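Local coordinates for 5' nucleotidase family protein (Staphylococcus aureus subsp. aureus, PDB 4Q7F) that belongs to the two-domain 5'-nucleotidase family, pairing a metal-binding calcineurin-like phosphoesterase domain with a C-terminal domain that contributes to the ligand pocket, at residues W316-T322 with V375-I381; L324-I330 with S369-V375; Y434-V440 with V520-K524. All coordinates share one frame; numbering follows the deposited sequence.

Interaction 1: W316-T322 with V375-I381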
loop_
_atom_site.group_PDB
_atom_site.type_symbol
_atom_site.label_atom_id
_atom_site.label_comp_id
_atom_site.label_asym_id
_atom_site.label_seq_id
_atom_site.Cartn_x
_atom_site.Cartn_y
_atom_site.Cartn_z
ATOM N N TRP A 316 -21.306 -9.999 -6.577
ATOM C CA TRP A 316 -21.387 -8.804 -5.754
ATOM C C TRP A 316 -20.785 -7.620 -6.487
ATOM O O TRP A 316 -21.357 -6.538 -6.489
ATOM C CB TRP A 316 -20.670 -9.044 -4.422
ATOM C CG TRP A 316 -20.762 -7.939 -3.467
ATOM C CD1 TRP A 316 -21.854 -7.589 -2.718
ATOM C CD2 TRP A 316 -19.698 -7.066 -3.062
ATOM N NE1 TRP A 316 -21.536 -6.536 -1.895
ATOM C CE2 TRP A 316 -20.224 -6.193 -2.089
ATOM C CE3 TRP A 316 -18.356 -6.937 -3.434
ATOM C CZ2 TRP A 316 -19.455 -5.196 -1.490
ATOM C CZ3 TRP A 316 -17.593 -5.960 -2.842
ATOM C CH2 TRP A 316 -18.134 -5.103 -1.873
ATOM N N LEU A 317 -19.641 -7.839 -7.137
ATOM C CA LEU A 317 -18.997 -6.781 -7.889
ATOM C C LEU A 317 -19.852 -6.269 -9.044
ATOM O O LEU A 317 -19.743 -5.106 -9.429
ATOM C CB LEU A 317 -17.627 -7.245 -8.380
ATOM C CG LEU A 317 -16.609 -7.364 -7.244
ATOM C CD1 LEU A 317 -15.329 -7.974 -7.760
ATOM C CD2 LEU A 317 -16.329 -5.996 -6.615
ATOM N N ASP A 318 -20.718 -7.121 -9.582
ATOM C CA ASP A 318 -21.594 -6.725 -10.680
ATOM C C ASP A 318 -22.853 -6.000 -10.243
ATOM O O ASP A 318 -23.608 -5.519 -11.092
ATOM C CB ASP A 318 -21.983 -7.959 -11.523
ATOM C CG ASP A 318 -20.824 -8.488 -12.351
ATOM O OD1 ASP A 318 -19.865 -7.713 -12.606
ATOM O OD2 ASP A 318 -20.873 -9.674 -12.752
ATOM N N TYR A 319 -23.087 -5.914 -8.927
ATOM C CA TYR A 319 -24.285 -5.276 -8.408
ATOM C C TYR A 319 -24.355 -3.852 -8.928
ATOM O O TYR A 319 -23.400 -3.095 -8.794
ATOM C CB TYR A 319 -24.312 -5.283 -6.873
ATOM C CG TYR A 319 -25.518 -4.565 -6.319
ATOM C CD1 TYR A 319 -26.745 -5.210 -6.206
ATOM C CD2 TYR A 319 -25.441 -3.227 -5.939
ATOM C CE1 TYR A 319 -27.865 -4.545 -5.717
ATOM C CE2 TYR A 319 -26.549 -2.556 -5.443
ATOM C CZ TYR A 319 -27.756 -3.220 -5.332
ATOM O OH TYR A 319 -28.851 -2.552 -4.843
ATOM N N GLU A 320 -25.483 -3.509 -9.534
ATOM C CA GLU A 320 -25.666 -2.183 -10.106
ATOM C C GLU A 320 -26.028 -1.131 -9.055
ATOM O O GLU A 320 -27.019 -1.267 -8.337
ATOM C CB GLU A 320 -26.725 -2.238 -11.215
ATOM C CG GLU A 320 -27.012 -0.882 -11.831
ATOM C CD GLU A 320 -27.896 -0.954 -13.060
ATOM O OE1 GLU A 320 -27.810 -1.945 -13.826
ATOM O OE2 GLU A 320 -28.653 0.016 -13.272
ATOM N N ILE A 321 -25.216 -0.080 -8.977
ATOM C CA ILE A 321 -25.437 1.003 -8.037
ATOM C C ILE A 321 -26.472 1.968 -8.628
ATOM O O ILE A 321 -27.487 2.267 -7.996
ATOM C CB ILE A 321 -24.133 1.781 -7.746
ATOM C CG1 ILE A 321 -23.002 0.824 -7.309
ATOM C CG2 ILE A 321 -24.385 2.851 -6.698
ATOM C CD1 ILE A 321 -23.243 0.152 -5.975
ATOM N N THR A 322 -26.199 2.450 -9.840
ATOM C CA THR A 322 -27.108 3.352 -10.535
ATOM C C THR A 322 -26.746 3.398 -12.012
ATOM O O THR A 322 -25.748 2.786 -12.445
ATOM C CB THR A 322 -27.059 4.803 -9.964
ATOM O OG1 THR A 322 -28.136 5.577 -10.501
ATOM C CG2 THR A 322 -25.743 5.501 -10.300
ATOM N N VAL A 375 -23.053 2.031 -13.480
ATOM C CA VAL A 375 -22.068 1.963 -12.420
ATOM C C VAL A 375 -22.357 0.756 -11.546
ATOM O O VAL A 375 -23.468 0.616 -11.018
ATOM C CB VAL A 375 -22.098 3.215 -11.536
ATOM C CG1 VAL A 375 -20.994 3.147 -10.489
ATOM C CG2 VAL A 375 -21.954 4.478 -12.377
ATOM N N THR A 376 -21.354 -0.111 -11.398
ATOM C CA THR A 376 -21.478 -1.297 -10.547
ATOM C C THR A 376 -20.533 -1.163 -9.336
ATOM O O THR A 376 -19.694 -0.252 -9.293
ATOM C CB THR A 376 -21.110 -2.578 -11.313
ATOM O OG1 THR A 376 -19.736 -2.510 -11.704
ATOM C CG2 THR A 376 -21.991 -2.746 -12.567
HETATM N N MSE A 377 -20.669 -2.071 -8.374
HETATM C CA MSE A 377 -19.810 -2.076 -7.173
HETATM C C MSE A 377 -18.342 -2.111 -7.610
HETATM O O MSE A 377 -17.492 -1.398 -7.047
HETATM C CB MSE A 377 -20.223 -3.260 -6.298
HETATM C CG MSE A 377 -19.426 -3.376 -5.000
HETATM SE SE MSE A 377 -19.396 -1.684 -3.954
HETATM C CE MSE A 377 -21.128 -2.039 -3.114
ATOM N N ARG A 378 -18.069 -2.913 -8.643
ATOM C CA ARG A 378 -16.722 -3.067 -9.246
ATOM C C ARG A 378 -16.120 -1.704 -9.588
ATOM O O ARG A 378 -14.985 -1.418 -9.263
ATOM C CB ARG A 378 -16.813 -3.901 -10.536
ATOM C CG ARG A 378 -15.463 -4.338 -11.144
ATOM C CD ARG A 378 -15.605 -5.087 -12.468
ATOM N NE ARG A 378 -16.544 -6.189 -12.348
ATOM C CZ ARG A 378 -16.232 -7.417 -11.963
ATOM N NH1 ARG A 378 -14.970 -7.764 -11.696
ATOM N NH2 ARG A 378 -17.198 -8.303 -11.855
ATOM N N ASP A 379 -16.911 -0.876 -10.250
ATOM C CA ASP A 379 -16.470 0.456 -10.669
ATOM C C ASP A 379 -16.196 1.381 -9.502
ATOM O O ASP A 379 -15.225 2.125 -9.519
ATOM C CB ASP A 379 -17.505 1.049 -11.610
ATOM C CG ASP A 379 -17.826 0.116 -12.767
ATOM O OD1 ASP A 379 -16.885 -0.290 -13.481
ATOM O OD2 ASP A 379 -19.003 -0.224 -12.962
ATOM N N VAL A 380 -17.046 1.341 -8.478
ATOM C CA VAL A 380 -16.877 2.198 -7.311
ATOM C C VAL A 380 -15.576 1.872 -6.590
ATOM O O VAL A 380 -14.825 2.768 -6.192
ATOM C CB VAL A 380 -18.060 2.063 -6.316
ATOM C CG1 VAL A 380 -17.737 2.762 -5.002
ATOM C CG2 VAL A 380 -19.354 2.601 -6.911
ATOM N N ILE A 381 -15.325 0.577 -6.407
ATOM C CA ILE A 381 -14.125 0.135 -5.714
ATOM C C ILE A 381 -12.858 0.508 -6.494
ATOM O O ILE A 381 -11.884 0.964 -5.896
ATOM C CB ILE A 381 -14.152 -1.380 -5.411
ATOM C CG1 ILE A 381 -15.313 -1.717 -4.456
ATOM C CG2 ILE A 381 -12.837 -1.766 -4.766
ATOM C CD1 ILE A 381 -15.526 -3.200 -4.161
HETATM O O HOH W 1 -19.002 -5.157 -12.978
#
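Backbone hydrogen bonds between W316-T322 and V375-I381 run from a short antiparallel pairing into the start of a helix. V375 N gives a nearly straight bond to T322 O (3.0 Å), and V375 O takes the amide of I321 and, weakly, that of T322. Two residues thus face one, a classic beta bulge. Further along, M377 N donates to Y319 O, and R378 N donates to L317 O at 2.9 Å.

The charged contacts gather on the D318 side. R378 NH2 forms a salt bridge with D318 OD1 through a nearly straight hydrogen bond of 2.8 Å, in the guanidinium plane but well above the plane of the carboxylate. A water bonded to D318 OD1, T376 OG1 and R378 NE closes a second path between the two side chains, while L317 CB lies over one face of the guanidinium. R40 holds D318 OD2 and E314 also pairs with R378, so both charges have a second partner.

The apolar contacts centre on W316 and M377. With CG anti to the backbone N (chi1 -179°), M377, a selenomethionine, sets that methylene over the W316 six-membered ring, 3.7 Å from its centroid and 9° off the normal; SE approaches the same ring obliquely, a Met-aromatic contact. I381 CD1 touches both W316 CZ3 (3.7 Å) and L317 CD2 (3.8 Å). I321 reaches M377 CE through CD1 and V380 CG2 through CG1.

T376 occupies the N-cap of helix 377-383: its amide and hydroxyl both donate to D379 OD2, the amide on the anti lone pair. The whole is a bulged antiparallel strand pair running into an N-capped helix, and it joins the end of helix 304-317 to helix 377-383.

Interaction 2: L324-I330 with S369-V375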
loop_
_atom_site.group_PDB
_atom_site.type_symbol
_atom_site.label_atom_id
_atom_site.label_comp_id
_atom_site.label_asym_id
_atom_site.label_seq_id
_atom_site.Cartn_x
_atom_site.Cartn_y
_atom_site.Cartn_z
ATOM N N LEU A 324 -26.262 6.453 -14.779
ATOM C CA LEU A 324 -26.128 7.893 -14.936
ATOM C C LEU A 324 -26.587 8.299 -16.328
ATOM O O LEU A 324 -26.571 7.482 -17.238
ATOM C CB LEU A 324 -24.661 8.283 -14.775
ATOM C CG LEU A 324 -23.946 7.716 -13.549
ATOM C CD1 LEU A 324 -22.476 8.080 -13.597
ATOM C CD2 LEU A 324 -24.578 8.208 -12.260
ATOM N N PRO A 325 -26.983 9.571 -16.510
ATOM C CA PRO A 325 -27.416 9.996 -17.846
ATOM C C PRO A 325 -26.265 10.325 -18.810
ATOM O O PRO A 325 -26.523 10.661 -19.963
ATOM C CB PRO A 325 -28.264 11.237 -17.564
ATOM C CG PRO A 325 -27.771 11.770 -16.266
ATOM C CD PRO A 325 -27.096 10.651 -15.513
ATOM N N TYR A 326 -25.016 10.223 -18.350
ATOM C CA TYR A 326 -23.855 10.512 -19.194
ATOM C C TYR A 326 -22.603 9.762 -18.736
ATOM O O TYR A 326 -22.518 9.301 -17.587
ATOM C CB TYR A 326 -23.571 12.009 -19.189
ATOM C CG TYR A 326 -23.484 12.571 -17.802
ATOM C CD1 TYR A 326 -22.299 12.520 -17.084
ATOM C CD2 TYR A 326 -24.598 13.142 -17.196
ATOM C CE1 TYR A 326 -22.220 13.024 -15.803
ATOM C CE2 TYR A 326 -24.529 13.651 -15.914
ATOM C CZ TYR A 326 -23.334 13.588 -15.224
ATOM O OH TYR A 326 -23.251 14.091 -13.951
ATOM N N ASP A 327 -21.630 9.663 -19.641
ATOM C CA ASP A 327 -20.382 8.971 -19.365
ATOM C C ASP A 327 -19.376 9.902 -18.682
ATOM O O ASP A 327 -19.294 11.092 -19.011
ATOM C CB ASP A 327 -19.766 8.444 -20.663
ATOM C CG ASP A 327 -18.555 7.585 -20.415
ATOM O OD1 ASP A 327 -18.734 6.388 -20.134
ATOM O OD2 ASP A 327 -17.422 8.097 -20.524
HETATM N N MSE A 328 -18.614 9.341 -17.742
HETATM C CA MSE A 328 -17.578 10.068 -17.014
HETATM C C MSE A 328 -16.322 9.226 -16.987
HETATM O O MSE A 328 -15.605 9.183 -15.983
HETATM C CB MSE A 328 -18.027 10.306 -15.574
HETATM C CG MSE A 328 -19.009 11.462 -15.439
HETATM SE SE MSE A 328 -19.162 11.959 -13.539
HETATM C CE MSE A 328 -19.585 10.203 -12.758
ATOM N N THR A 329 -16.035 8.545 -18.089
ATOM C CA THR A 329 -14.868 7.690 -18.147
ATOM C C THR A 329 -13.594 8.520 -18.256
ATOM O O THR A 329 -13.599 9.613 -18.793
ATOM C CB THR A 329 -14.953 6.702 -19.334
ATOM O OG1 THR A 329 -16.022 5.774 -19.104
ATOM C CG2 THR A 329 -13.670 5.911 -19.489
ATOM N N ILE A 330 -12.518 7.982 -17.707
ATOM C CA ILE A 330 -11.209 8.584 -17.798
ATOM C C ILE A 330 -10.431 7.782 -18.840
ATOM O O ILE A 330 -10.061 6.633 -18.603
ATOM C CB ILE A 330 -10.499 8.565 -16.434
ATOM C CG1 ILE A 330 -11.204 9.553 -15.495
ATOM C CG2 ILE A 330 -9.024 8.924 -16.594
ATOM C CD1 ILE A 330 -10.684 9.556 -14.078
ATOM N N SER A 369 -10.661 4.480 -13.348
ATOM C CA SER A 369 -11.011 4.701 -14.749
ATOM C C SER A 369 -12.322 5.512 -14.900
ATOM O O SER A 369 -12.875 5.612 -15.995
ATOM C CB SER A 369 -11.119 3.354 -15.463
ATOM O OG SER A 369 -11.990 2.492 -14.756
ATOM N N GLY A 370 -12.808 6.107 -13.815
ATOM C CA GLY A 370 -14.046 6.881 -13.871
ATOM C C GLY A 370 -15.264 5.984 -13.974
ATOM O O GLY A 370 -15.170 4.761 -13.772
ATOM N N PHE A 371 -16.419 6.578 -14.260
ATOM C CA PHE A 371 -17.636 5.801 -14.400
ATOM C C PHE A 371 -18.214 5.873 -15.819
ATOM O O PHE A 371 -18.170 6.905 -16.477
ATOM C CB PHE A 371 -18.766 6.258 -13.471
ATOM C CG PHE A 371 -18.475 6.168 -11.992
ATOM C CD1 PHE A 371 -17.692 5.169 -11.455
ATOM C CD2 PHE A 371 -19.122 7.032 -11.122
ATOM C CE1 PHE A 371 -17.481 5.088 -10.083
ATOM C CE2 PHE A 371 -18.930 6.953 -9.757
ATOM C CZ PHE A 371 -18.102 5.981 -9.233
ATOM N N LYS A 372 -18.769 4.754 -16.256
ATOM C CA LYS A 372 -19.496 4.697 -17.506
ATOM C C LYS A 372 -20.906 5.016 -17.038
ATOM O O LYS A 372 -21.108 5.280 -15.850
ATOM C CB LYS A 372 -19.448 3.301 -18.110
ATOM C CG LYS A 372 -18.056 2.810 -18.472
ATOM C CD LYS A 372 -18.059 1.329 -18.832
ATOM C CE LYS A 372 -18.405 0.475 -17.616
ATOM N NZ LYS A 372 -18.407 -0.976 -17.918
ATOM N N GLN A 373 -21.878 4.960 -17.936
ATOM C CA GLN A 373 -23.245 5.263 -17.563
ATOM C C GLN A 373 -23.776 4.260 -16.544
ATOM O O GLN A 373 -24.465 4.648 -15.600
ATOM C CB GLN A 373 -24.151 5.345 -18.790
ATOM C CG GLN A 373 -23.691 6.402 -19.772
ATOM C CD GLN A 373 -24.720 6.725 -20.836
ATOM O OE1 GLN A 373 -25.928 6.737 -20.578
ATOM N NE2 GLN A 373 -24.241 7.042 -22.030
ATOM N N VAL A 374 -23.461 2.979 -16.716
ATOM C CA VAL A 374 -23.887 1.984 -15.744
ATOM C C VAL A 374 -22.734 1.857 -14.756
ATOM O O VAL A 374 -21.575 1.660 -15.147
ATOM C CB VAL A 374 -24.250 0.632 -16.391
ATOM C CG1 VAL A 374 -24.683 -0.373 -15.329
ATOM C CG2 VAL A 374 -25.361 0.824 -17.416
ATOM N N VAL A 375 -23.053 2.031 -13.480
ATOM C CA VAL A 375 -22.068 1.963 -12.420
ATOM C C VAL A 375 -22.357 0.756 -11.546
ATOM O O VAL A 375 -23.468 0.616 -11.018
ATOM C CB VAL A 375 -22.098 3.215 -11.536
ATOM C CG1 VAL A 375 -20.994 3.147 -10.489
ATOM C CG2 VAL A 375 -21.954 4.478 -12.377
#
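M328 and F371 lie side by side and point the same way from a hydrogen-bonded pair of a two-stranded antiparallel ribbon. The bend at the end of the selenomethionine chain (chi3 -53°) brings CE obliquely to the phenyl ring, 3.6 Å from F371 CD2. V375 CG1, from the same segment as F371, sits over the centre of one ring face, and F343 meets the ring edge-to-face.

L324 reaches in from the loop before strand 328-329. The L324 and V375 side chains cross at a slant, with L324 CD1 3.8 Å from V375 CG2 and also approaching F371 CB; the L324 amide donates to Q373 O at 2.7 Å. Helix 501-511 adds L509 to this apolar group.

On the other side of the ribbon, T329 and K372 run alongside each other, with T329 OG1 3.6 Å from K372 CG. The hydroxyl and amide of T329 bind the two carboxylate oxygens of D327, and the amide bond to OD2 makes an Asx turn.

G370 has a positive phi, and its CA makes a CH···O contact of 3.5 Å with M328 O. Beside it, I330 N donates to S369 O at 2.9 Å.

Interaction 3: Y434-V440 with V520-K524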
loop_
_atom_site.group_PDB
_atom_site.type_symbol
_atom_site.label_atom_id
_atom_site.label_comp_id
_atom_site.label_asym_id
_atom_site.label_seq_id
_atom_site.Cartn_x
_atom_site.Cartn_y
_atom_site.Cartn_z
ATOM N N TYR A 434 -0.822 12.887 -5.699
ATOM C CA TYR A 434 -1.233 14.102 -6.382
ATOM C C TYR A 434 -2.709 14.343 -6.119
ATOM O O TYR A 434 -3.533 13.476 -6.376
ATOM C CB TYR A 434 -1.022 13.998 -7.890
ATOM C CG TYR A 434 -1.586 15.204 -8.647
ATOM C CD1 TYR A 434 -1.006 16.450 -8.534
ATOM C CD2 TYR A 434 -2.679 15.065 -9.492
ATOM C CE1 TYR A 434 -1.522 17.531 -9.214
ATOM C CE2 TYR A 434 -3.189 16.132 -10.196
ATOM C CZ TYR A 434 -2.615 17.367 -10.052
ATOM O OH TYR A 434 -3.129 18.408 -10.794
ATOM N N ASP A 435 -3.060 15.537 -5.674
ATOM C CA ASP A 435 -4.474 15.827 -5.383
ATOM C C ASP A 435 -5.021 16.842 -6.320
ATOM O O ASP A 435 -4.304 17.780 -6.760
ATOM C CB ASP A 435 -4.677 16.315 -3.940
ATOM C CG ASP A 435 -4.555 15.210 -2.900
ATOM O OD1 ASP A 435 -4.811 14.037 -3.223
ATOM O OD2 ASP A 435 -4.259 15.525 -1.715
ATOM N N ILE A 436 -6.297 16.630 -6.643
ATOM C CA ILE A 436 -7.078 17.564 -7.431
ATOM C C ILE A 436 -8.036 18.240 -6.451
ATOM O O ILE A 436 -8.746 17.571 -5.698
ATOM C CB ILE A 436 -7.887 16.885 -8.561
ATOM C CG1 ILE A 436 -6.972 16.169 -9.561
ATOM C CG2 ILE A 436 -8.745 17.914 -9.275
ATOM C CD1 ILE A 436 -6.593 14.751 -9.192
ATOM N N TYR A 437 -8.068 19.572 -6.470
ATOM C CA TYR A 437 -8.873 20.331 -5.521
ATOM C C TYR A 437 -10.145 20.911 -6.105
ATOM O O TYR A 437 -10.205 21.289 -7.268
ATOM C CB TYR A 437 -8.039 21.493 -4.936
ATOM C CG TYR A 437 -6.788 21.037 -4.219
ATOM C CD1 TYR A 437 -5.652 20.669 -4.929
ATOM C CD2 TYR A 437 -6.728 21.027 -2.821
ATOM C CE1 TYR A 437 -4.499 20.253 -4.277
ATOM C CE2 TYR A 437 -5.589 20.597 -2.163
ATOM C CZ TYR A 437 -4.486 20.214 -2.895
ATOM O OH TYR A 437 -3.375 19.825 -2.237
ATOM N N GLY A 438 -11.159 20.985 -5.264
ATOM C CA GLY A 438 -12.447 21.575 -5.627
ATOM C C GLY A 438 -12.815 22.706 -4.682
ATOM O O GLY A 438 -12.489 22.687 -3.472
ATOM N N GLY A 439 -13.502 23.711 -5.221
ATOM C CA GLY A 439 -13.914 24.825 -4.416
ATOM C C GLY A 439 -12.916 25.948 -4.486
ATOM O O GLY A 439 -13.222 27.057 -4.071
ATOM N N VAL A 440 -11.727 25.652 -5.013
ATOM C CA VAL A 440 -10.681 26.636 -5.173
ATOM C C VAL A 440 -10.142 26.502 -6.588
ATOM O O VAL A 440 -9.912 25.390 -7.055
ATOM C CB VAL A 440 -9.539 26.457 -4.136
ATOM C CG1 VAL A 440 -8.907 25.083 -4.208
ATOM C CG2 VAL A 440 -8.463 27.510 -4.298
ATOM N N VAL A 520 -16.959 22.564 -9.828
ATOM C CA VAL A 520 -16.192 22.931 -8.634
ATOM C C VAL A 520 -14.676 22.789 -8.828
ATOM O O VAL A 520 -13.903 23.332 -8.040
ATOM C CB VAL A 520 -16.644 22.128 -7.401
ATOM C CG1 VAL A 520 -18.106 22.433 -7.094
ATOM C CG2 VAL A 520 -16.416 20.628 -7.595
ATOM N N VAL A 521 -14.268 22.093 -9.889
ATOM C CA VAL A 521 -12.846 21.902 -10.226
ATOM C C VAL A 521 -12.570 22.807 -11.407
ATOM O O VAL A 521 -13.191 22.687 -12.468
ATOM C CB VAL A 521 -12.493 20.440 -10.536
ATOM C CG1 VAL A 521 -11.006 20.295 -10.851
ATOM C CG2 VAL A 521 -12.840 19.553 -9.357
ATOM N N ASP A 522 -11.650 23.732 -11.195
ATOM C CA ASP A 522 -11.321 24.705 -12.180
ATOM C C ASP A 522 -9.873 25.116 -11.936
ATOM O O ASP A 522 -9.587 25.897 -11.030
ATOM C CB ASP A 522 -12.277 25.875 -11.997
ATOM C CG ASP A 522 -12.018 27.006 -12.958
ATOM O OD1 ASP A 522 -11.190 26.846 -13.859
ATOM O OD2 ASP A 522 -12.661 28.049 -12.797
ATOM N N PHE A 523 -8.961 24.553 -12.722
ATOM C CA PHE A 523 -7.535 24.829 -12.569
ATOM C C PHE A 523 -6.831 24.638 -13.896
ATOM O O PHE A 523 -7.402 24.096 -14.830
ATOM C CB PHE A 523 -6.900 23.926 -11.504
ATOM C CG PHE A 523 -6.810 22.474 -11.894
ATOM C CD1 PHE A 523 -7.909 21.633 -11.784
ATOM C CD2 PHE A 523 -5.604 21.937 -12.354
ATOM C CE1 PHE A 523 -7.814 20.288 -12.134
ATOM C CE2 PHE A 523 -5.500 20.599 -12.710
ATOM C CZ PHE A 523 -6.607 19.775 -12.604
ATOM N N LYS A 524 -5.584 25.073 -13.953
ATOM C CA LYS A 524 -4.796 25.013 -15.165
ATOM C C LYS A 524 -3.400 24.662 -14.801
ATOM O O LYS A 524 -2.897 25.122 -13.769
ATOM C CB LYS A 524 -4.714 26.404 -15.823
ATOM C CG LYS A 524 -6.034 27.082 -16.027
ATOM C CD LYS A 524 -5.827 28.499 -16.542
ATOM C CE LYS A 524 -7.108 29.280 -16.460
ATOM N NZ LYS A 524 -6.879 30.696 -16.891
HETATM O O HOH W 2 -10.067 23.421 -8.924
#
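This is a buried contact in the C-terminal domain, where the end of strand 435-438 meets the segment leading into strand 522-526; backbone groups meet directly and through a water, with a small apolar cluster alongside. The touching parts run 114° apart, so the backbones approach closely at one place, around G438 and V521. There G439 N donates to V520 O at 2.9 Å, and G438 CA makes a CH···O contact with the same oxygen. G439 adopts backbone angles suited to glycine (phi 94°).

The water ties the crossing together beside this bond: it donates to Y437 O and V440 O, each at 2.7 Å, and accepts from D522 N at 2.8 Å, joining three backbone groups.

The side chains meet on the I436 flank. I436 CG2, anti to the backbone N (chi1 -61° for CG1), touches both V521 CG1 (3.6 Å) and F523 CE1 (3.8 Å). V521 CG1 in turn lies in the plane of the F523 ring, at its edge. Y434 and F523 approach from opposite directions, Y434 OH lying 3.8 Å from F523 CE2 and itself hydrogen-bonded to R337 O.

N345 receives the amides of V520 and V521. V520 packs on helix 342-355, Y437 lies against helix 397-408, and strand 435-438 is paired with strand 359-363, while K524 bonds to strand 441-445.

Interactions 1 and 2 are neighbours, with centres 12 Å apart, and share V375 on strand 374-376; interaction 2 is nested along the chain inside the loop that interaction 1 closes. F371 of interaction 2 packs on D379 and V380 of interaction 1, and L509 of helix 501-511 touches side chains of both. Each is partly buried, combining backbone pairing with an apolar side, but interaction 1 adds a salt bridge and a helix cap where interaction 2 has an Asx turn. Interaction 3 stands apart, its nearest atoms about 8 Å from interaction 2 and about 15 Å from interaction 1. It is more buried and combines one direct backbone hydrogen bond and a bridging water with a small apolar cluster.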